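Local structure of glycosyl hydrolase (Rhizobium leguminosarum bv. trifolii, 5NDX) at residues Y162-V167 against G210-D215; D359-P364 against R488-A493; V525-V530 against F610-E615. The protein probably hydrolyses O-glycosidic bonds as a family 39 glycoside hydrolase, being the bacterial counterpart of human alpha-L-iduronidase. The protein carries 2 engineered substitutions. One frame throughout, in Å; residues are numbered along the deposited sequence.

Interaction 1. Residues Y162-V167 against G210-D215; sequences YYDACV and GPPRID
With its CG swung opposite the backbone N (chi1 -170°), Tyr163 sends its ring off helix 155-171 toward loop 210-215, where the hydroxyl finds the backbone oxygen of Arg213. The Tyr163 OH to Arg213 O distance is 2.7 Å, with the tyrosine as donor; it arrives in the carbonyl plane on a lone pair, at a C=O...donor angle of 135°. The ring meets the loop by its edge: Pro212 CB and Arg213 O both lie near the ring plane, and Tyr163 CD2 comes to 3.6 Å from Pro212 CG. Ile214 crosses the tyrosine at about a right angle, its CB 3.4 Å from Tyr163 OH.

The proline is also flanked by Asp164, whose OD1 lies 3.2 Å from Pro212 CG. The other carboxylate oxygen, OD2, accepts a hydrogen bond from Cys205 N, which probably restrains the group's rotation while OD1 rests against the proline ring.

The contact lies in the outer part of the (beta/alpha)8 barrel, where helix 155-171, which follows strand 140-142, packs on the loop leading into strand 216-219; Met179, at the start of the intervening strand 179-184, touches Tyr163, Val167 and Arg213 alike.

One turn along the helix from Tyr163, Val167 divides its methyls between two residues. Val167 CG2 lies 4.1 Å from Pro212 CB, while Val167 CG1 rests 3.8 Å from Arg213 CG. Beyond that contact the arginine runs extended from CG to NE. Arg213 NH1 forms a salt bridge with Asp215 OD2 at 2.6 Å, the hydrogen bond within it being weak because of its bent geometry, and also donates to Leu177 O; Arg213 NH2 forms another salt bridge with Asp171, the last residue of helix 155-171.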
# COMPACT_ATOMS: atom_id res chain seq x y z
N TYR A 162 -11.60 -27.88 -4.06
CA TYR A 162 -11.54 -26.50 -4.56
C TYR A 162 -10.09 -26.07 -4.87
O TYR A 162 -9.83 -25.56 -5.97
CB TYR A 162 -12.26 -25.56 -3.58
CG TYR A 162 -11.81 -24.12 -3.66
CD1 TYR A 162 -12.30 -23.26 -4.66
CD2 TYR A 162 -10.90 -23.62 -2.75
CE1 TYR A 162 -11.87 -21.94 -4.74
CE2 TYR A 162 -10.47 -22.32 -2.82
CZ TYR A 162 -10.94 -21.49 -3.83
OH TYR A 162 -10.48 -20.21 -3.85
N TYR A 163 -9.16 -26.33 -3.95
CA TYR A 163 -7.72 -26.06 -4.16
C TYR A 163 -7.19 -26.81 -5.40
O TYR A 163 -6.56 -26.23 -6.31
CB TYR A 163 -6.87 -26.40 -2.91
CG TYR A 163 -5.46 -25.91 -3.05
CD1 TYR A 163 -5.14 -24.58 -2.76
CD2 TYR A 163 -4.49 -26.71 -3.59
CE1 TYR A 163 -3.88 -24.08 -2.97
CE2 TYR A 163 -3.22 -26.24 -3.81
CZ TYR A 163 -2.91 -24.91 -3.50
OH TYR A 163 -1.65 -24.40 -3.74
N ASP A 164 -7.52 -28.10 -5.46
CA ASP A 164 -7.16 -28.97 -6.59
C ASP A 164 -7.62 -28.40 -7.91
O ASP A 164 -6.89 -28.45 -8.89
CB ASP A 164 -7.79 -30.37 -6.44
CG ASP A 164 -7.21 -31.16 -5.28
OD1 ASP A 164 -6.03 -30.95 -4.96
OD2 ASP A 164 -7.93 -32.01 -4.69
N ALA A 165 -8.84 -27.89 -7.92
CA ALA A 165 -9.47 -27.33 -9.12
C ALA A 165 -8.80 -26.01 -9.54
O ALA A 165 -8.56 -25.78 -10.74
CB ALA A 165 -10.95 -27.10 -8.85
N CYS A 166 -8.53 -25.14 -8.55
CA CYS A 166 -7.72 -23.94 -8.80
C CYS A 166 -6.40 -24.28 -9.48
O CYS A 166 -6.07 -23.70 -10.49
CB CYS A 166 -7.42 -23.17 -7.51
SG CYS A 166 -8.88 -22.45 -6.80
N VAL A 167 -5.65 -25.24 -8.90
CA VAL A 167 -4.33 -25.61 -9.42
C VAL A 167 -4.44 -26.24 -10.79
O VAL A 167 -3.65 -25.90 -11.72
CB VAL A 167 -3.58 -26.55 -8.45
CG1 VAL A 167 -2.41 -27.28 -9.11
CG2 VAL A 167 -3.08 -25.77 -7.24
N GLY A 210 -0.28 -37.53 -6.85
CA GLY A 210 0.49 -36.64 -6.01
C GLY A 210 -0.27 -35.37 -5.65
O GLY A 210 -1.35 -35.09 -6.20
N PRO A 211 0.29 -34.61 -4.71
CA PRO A 211 -0.41 -33.44 -4.18
C PRO A 211 -0.43 -32.28 -5.16
O PRO A 211 0.50 -32.14 -5.96
CB PRO A 211 0.40 -33.08 -2.92
CG PRO A 211 1.78 -33.56 -3.25
CD PRO A 211 1.64 -34.76 -4.14
N PRO A 212 -1.49 -31.44 -5.13
CA PRO A 212 -1.44 -30.21 -5.92
C PRO A 212 -0.29 -29.30 -5.45
O PRO A 212 0.09 -29.34 -4.27
CB PRO A 212 -2.79 -29.56 -5.64
CG PRO A 212 -3.09 -30.00 -4.26
CD PRO A 212 -2.64 -31.43 -4.21
N ARG A 213 0.30 -28.58 -6.38
CA ARG A 213 1.41 -27.68 -6.05
C ARG A 213 0.95 -26.53 -5.14
O ARG A 213 -0.24 -26.17 -5.12
CB ARG A 213 2.04 -27.12 -7.32
CG ARG A 213 1.13 -26.20 -8.14
CD ARG A 213 1.90 -25.65 -9.33
NE ARG A 213 0.98 -25.05 -10.30
CZ ARG A 213 0.66 -23.75 -10.39
NH1 ARG A 213 1.21 -22.84 -9.58
NH2 ARG A 213 -0.20 -23.35 -11.33
N ILE A 214 1.90 -26.00 -4.38
CA ILE A 214 1.70 -24.79 -3.60
C ILE A 214 2.99 -23.99 -3.68
O ILE A 214 4.07 -24.50 -3.37
CB ILE A 214 1.23 -25.08 -2.16
CG1 ILE A 214 0.96 -23.76 -1.41
CG2 ILE A 214 2.23 -25.92 -1.40
CD1 ILE A 214 0.13 -23.92 -0.14
N ASP A 215 2.89 -22.75 -4.16
CA ASP A 215 4.05 -21.91 -4.39
C ASP A 215 4.31 -20.98 -3.22
O ASP A 215 5.39 -20.46 -3.13
CB ASP A 215 3.85 -21.12 -5.66
CG ASP A 215 3.73 -22.03 -6.89
OD1 ASP A 215 4.64 -22.84 -7.08
OD2 ASP A 215 2.74 -21.97 -7.64

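Interaction 2. Residues D359-P364 against R488-A493; sequences DIIKKP and RAQEPA
Lys362 NZ is gripped by two carboxylates: Glu491 OE1 at 2.8 Å, in a hydrogen-bonded salt bridge, and Glu370 in a second one. The ammonium approaches Glu491 OE1 on the syn side, 27° out of the carboxylate plane. A bend at chi3 (35°) turns the far half of the lysine chain toward Glu491, so that Lys362 CE also comes to 3.6 Å from Glu491 OE1.

Nearer the backbone, the aliphatic part of Lys362 crosses Gln490 at about a right angle, with Lys362 CB 4.0 Å from Gln490 CB. The backbones are tied by one water, which donates to Lys362 O and to Gln490 O, each at 2.8 Å; it thus serves two carbonyls where the two segments come closest. With a methionine in place of Lys362, Glu491 and Glu370 would probably be left without the cation they share, their negative charges no longer offset in this buried setting.

The contact joins the end of strand 358-362, paired antiparallel with strand 326-330, to the turn that leads from helix 480-489 into strand 493-503, an outermost strand of the nine-stranded sheet. Ile361 packs on Phe483 and Leu486 of helix 480-489, Lys362 touches Tyr44 of helix 36-45, and helix 364-372, which supplies Glu370, starts just after Lys363 at its N-cap.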
# COMPACT_ATOMS: atom_id res chain seq x y z
N ASP A 359 -15.13 14.40 -2.42
CA ASP A 359 -13.73 14.71 -2.29
C ASP A 359 -13.12 13.65 -1.37
O ASP A 359 -13.73 13.24 -0.36
CB ASP A 359 -13.55 16.10 -1.72
CG ASP A 359 -13.74 17.19 -2.77
OD1 ASP A 359 -12.81 17.41 -3.56
OD2 ASP A 359 -14.82 17.83 -2.81
N ILE A 360 -11.89 13.27 -1.71
CA ILE A 360 -11.10 12.40 -0.87
C ILE A 360 -9.78 13.06 -0.50
O ILE A 360 -9.13 13.71 -1.33
CB ILE A 360 -10.82 11.02 -1.49
CG1 ILE A 360 -10.25 11.11 -2.90
CG2 ILE A 360 -12.09 10.22 -1.44
CD1 ILE A 360 -9.96 9.76 -3.52
N ILE A 361 -9.42 12.90 0.78
CA ILE A 361 -8.22 13.41 1.32
C ILE A 361 -7.33 12.24 1.80
O ILE A 361 -7.79 11.35 2.51
CB ILE A 361 -8.54 14.36 2.47
CG1 ILE A 361 -9.35 15.56 2.00
CG2 ILE A 361 -7.28 14.84 3.13
CD1 ILE A 361 -8.66 16.50 1.01
N LYS A 362 -6.07 12.24 1.41
CA LYS A 362 -5.07 11.24 1.86
C LYS A 362 -4.81 11.20 3.32
O LYS A 362 -4.62 12.22 3.95
CB LYS A 362 -3.71 11.48 1.20
CG LYS A 362 -3.69 11.05 -0.20
CD LYS A 362 -2.55 11.51 -1.15
CE LYS A 362 -1.20 11.67 -0.60
NZ LYS A 362 -0.18 11.86 -1.73
N LYS A 363 -4.72 10.00 3.83
CA LYS A 363 -4.49 9.74 5.24
C LYS A 363 -3.13 9.05 5.44
O LYS A 363 -2.50 8.62 4.45
CB LYS A 363 -5.62 8.85 5.77
CG LYS A 363 -6.93 9.59 5.95
CD LYS A 363 -8.09 8.63 6.22
CE LYS A 363 -7.96 7.90 7.55
NZ LYS A 363 -9.01 6.87 7.61
N PRO A 364 -2.69 8.90 6.72
CA PRO A 364 -1.37 8.35 7.01
C PRO A 364 -1.11 6.95 6.57
O PRO A 364 0.05 6.61 6.37
CB PRO A 364 -1.22 8.51 8.52
CG PRO A 364 -2.07 9.71 8.82
CD PRO A 364 -3.23 9.63 7.88
N ARG A 488 -2.97 20.66 0.75
CA ARG A 488 -1.57 21.05 1.03
C ARG A 488 -0.99 20.17 2.15
O ARG A 488 0.12 19.63 2.04
CB ARG A 488 -1.45 22.52 1.39
CG ARG A 488 -0.05 23.10 1.73
CD ARG A 488 -0.08 24.60 2.15
NE ARG A 488 -1.27 25.36 1.62
CZ ARG A 488 -2.32 25.90 2.32
NH1 ARG A 488 -2.41 25.85 3.67
NH2 ARG A 488 -3.32 26.52 1.65
N ALA A 489 -1.79 19.99 3.21
CA ALA A 489 -1.37 19.23 4.36
C ALA A 489 -1.29 17.74 4.10
O ALA A 489 -0.53 17.07 4.83
CB ALA A 489 -2.30 19.48 5.57
N GLN A 490 -1.98 17.22 3.08
CA GLN A 490 -2.06 15.78 2.91
C GLN A 490 -0.81 15.19 2.29
O GLN A 490 -0.63 13.97 2.37
CB GLN A 490 -3.24 15.36 2.03
CG GLN A 490 -3.01 15.51 0.50
CD GLN A 490 -4.21 15.17 -0.36
OE1 GLN A 490 -4.13 15.19 -1.63
NE2 GLN A 490 -5.30 14.87 0.25
N GLU A 491 0.03 16.03 1.67
CA GLU A 491 1.20 15.55 0.95
C GLU A 491 2.39 15.34 1.87
O GLU A 491 2.65 16.16 2.75
CB GLU A 491 1.61 16.53 -0.17
CG GLU A 491 0.54 16.83 -1.24
CD GLU A 491 -0.06 15.61 -1.91
OE1 GLU A 491 0.58 14.51 -1.92
OE2 GLU A 491 -1.20 15.76 -2.48
N PRO A 492 3.14 14.24 1.66
CA PRO A 492 4.36 14.00 2.47
C PRO A 492 5.20 15.28 2.48
O PRO A 492 5.58 15.81 1.43
CB PRO A 492 5.06 12.89 1.72
CG PRO A 492 3.95 12.11 1.14
CD PRO A 492 2.88 13.12 0.75
N ALA A 493 5.42 15.78 3.67
CA ALA A 493 5.93 17.11 3.88
C ALA A 493 7.43 17.13 4.18
O ALA A 493 7.94 16.33 4.98
CB ALA A 493 5.19 17.73 5.07
O HOH W 1 -1.95 12.73 4.50

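Interaction 3. Residues V525-V530 against F610-E615; sequences VPDVGV and FGRRSE. With SO4 (sulfate ion), chain G.
Arg612 grips Asp527 end-on, NH1 and NH2 both converging on one carboxylate oxygen: Asp527 OD1 lies 2.8 Å from Arg612 NH1 and 2.8 Å from Arg612 NH2. That oxygen sits in the guanidinium plane, yet the two flat groups are turned 45° apart, so NH1 meets it on the syn side whereas NH2 approaches from above the carboxylate plane. A bend at chi3 (-66°) turns the guanidinium toward Asp527. Gly529 N adds a third bond to Asp527 OD1, at 2.9 Å, closing an Asx turn just after the strand ends.

Val530 O lies over one face of the guanidinium, 3.3 Å above the plane, without making a hydrogen bond, and Phe610 CB over the opposite one, both toward the rim. The Phe610 ring in turn takes Asp527 CB over its own face in a CH-pi contact, 4.0 Å from CB to the ring centroid, while Val525 O lies near the ring plane at the edge.

In the second shell, Asp527 OD2 forms a salt bridge with Arg437, and Arg612 NE forms one with Asp608; a second charge on each side is likely to steady its orientation. A sulfate, probably from the crystallisation liquor, accepts a weak bond from Arg613 NE and another from Arg607 NH2.

Strand 518-526 of the nine-stranded sheet ends here beside strand 436-445, whose Arg437 and Ala439 touch Phe610. The other partner is the loop between strands 601-607 and 618-620, flanked by the Cys605-Cys617 disulfide, in a C-terminal beta region consistent with the fibronectin type III-like domain of human iduronidase.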
# COMPACT_ATOMS: atom_id res chain seq x y z
N VAL A 525 21.15 12.09 -1.53
CA VAL A 525 21.28 11.66 -2.91
C VAL A 525 22.43 12.41 -3.61
O VAL A 525 22.62 13.57 -3.35
CB VAL A 525 19.98 11.83 -3.69
CG1 VAL A 525 18.91 10.99 -3.05
CG2 VAL A 525 19.51 13.27 -3.78
N PRO A 526 23.21 11.72 -4.48
CA PRO A 526 24.30 12.37 -5.18
C PRO A 526 23.79 13.24 -6.32
O PRO A 526 22.65 13.16 -6.70
CB PRO A 526 25.13 11.20 -5.71
CG PRO A 526 24.11 10.13 -5.95
CD PRO A 526 23.15 10.28 -4.77
N ASP A 527 24.66 14.11 -6.81
CA ASP A 527 24.37 14.97 -7.94
C ASP A 527 24.74 14.21 -9.24
O ASP A 527 25.89 13.92 -9.47
CB ASP A 527 25.19 16.26 -7.80
CG ASP A 527 24.96 17.24 -8.94
OD1 ASP A 527 24.13 17.00 -9.81
OD2 ASP A 527 25.64 18.27 -8.95
N VAL A 528 23.76 13.83 -10.07
CA VAL A 528 24.11 13.11 -11.30
C VAL A 528 24.57 14.09 -12.41
O VAL A 528 24.88 13.66 -13.46
CB VAL A 528 22.98 12.21 -11.81
CG1 VAL A 528 22.59 11.20 -10.73
CG2 VAL A 528 21.76 13.01 -12.32
N GLY A 529 24.53 15.40 -12.19
CA GLY A 529 25.09 16.32 -13.13
C GLY A 529 24.14 16.92 -14.15
O GLY A 529 24.52 17.87 -14.82
N VAL A 530 22.92 16.39 -14.29
CA VAL A 530 21.95 16.85 -15.31
C VAL A 530 20.56 16.97 -14.67
O VAL A 530 20.33 16.38 -13.62
CB VAL A 530 21.88 15.86 -16.51
CG1 VAL A 530 23.20 15.84 -17.26
CG2 VAL A 530 21.58 14.44 -16.08
N PHE A 610 18.39 19.04 -6.21
CA PHE A 610 19.28 20.17 -6.41
C PHE A 610 18.53 21.37 -7.00
O PHE A 610 19.15 22.30 -7.40
CB PHE A 610 20.49 19.74 -7.25
CG PHE A 610 21.24 18.61 -6.62
CD1 PHE A 610 20.82 17.31 -6.80
CD2 PHE A 610 22.29 18.85 -5.76
CE1 PHE A 610 21.47 16.26 -6.18
CE2 PHE A 610 22.92 17.81 -5.11
CZ PHE A 610 22.51 16.52 -5.33
N GLY A 611 17.20 21.35 -7.04
CA GLY A 611 16.41 22.40 -7.62
C GLY A 611 16.30 22.41 -9.16
O GLY A 611 15.69 23.30 -9.69
N ARG A 612 16.85 21.44 -9.88
CA ARG A 612 16.77 21.49 -11.34
C ARG A 612 15.44 20.93 -11.85
O ARG A 612 15.02 19.87 -11.44
CB ARG A 612 17.93 20.74 -11.97
CG ARG A 612 19.28 21.35 -11.61
CD ARG A 612 20.44 20.51 -12.12
NE ARG A 612 20.46 19.21 -11.41
CZ ARG A 612 21.55 18.55 -11.03
NH1 ARG A 612 22.76 19.01 -11.26
NH2 ARG A 612 21.42 17.37 -10.45
N ARG A 613 14.81 21.66 -12.76
CA ARG A 613 13.59 21.26 -13.43
C ARG A 613 13.88 20.37 -14.60
O ARG A 613 14.85 20.58 -15.29
CB ARG A 613 12.80 22.47 -13.92
CG ARG A 613 11.33 22.12 -14.10
CD ARG A 613 10.42 23.23 -14.66
NE ARG A 613 10.78 23.92 -15.90
CZ ARG A 613 11.05 23.38 -17.09
NH1 ARG A 613 11.09 22.07 -17.27
NH2 ARG A 613 11.33 24.16 -18.12
N SER A 614 13.03 19.39 -14.85
CA SER A 614 13.16 18.57 -16.07
C SER A 614 13.00 19.55 -17.21
O SER A 614 12.03 20.31 -17.21
CB SER A 614 12.10 17.47 -16.16
OG SER A 614 10.81 17.97 -15.92
N GLU A 615 14.00 19.59 -18.11
CA GLU A 615 14.05 20.50 -19.30
C GLU A 615 12.74 20.52 -20.13
O GLU A 615 12.33 21.54 -20.68
CB GLU A 615 15.24 20.11 -20.21
CG GLU A 615 16.56 20.75 -19.78
CD GLU A 615 17.77 20.05 -20.37
OE1 GLU A 615 18.89 20.28 -19.86
OE2 GLU A 615 17.62 19.26 -21.34
S SO4 G . 12.90 26.84 -13.39
O1 SO4 G . 13.75 28.05 -13.23
O2 SO4 G . 13.57 25.68 -12.79
O3 SO4 G . 11.59 27.07 -12.72
O4 SO4 G . 12.67 26.59 -14.83

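The three contacts follow one another along the chain without touching. Interactions 1 and 2 are buried, interaction 3 lies at the surface; the centres of 1 and 3 are about 51 Å apart, on opposite sides of the chain's centre. Interaction 1 stays within the barrel and rests mainly on apolar packing with one neutral hydrogen bond. Interaction 2 joins a short strand pair to the turn entering the nine-stranded sheet, through a buried ion pair and a water. Interaction 3 begins from another strand of that sheet and reaches the C-terminal beta region, about 26 Å between centres from interaction 2, using a two-pronged arginine-aspartate pair and an aromatic ring.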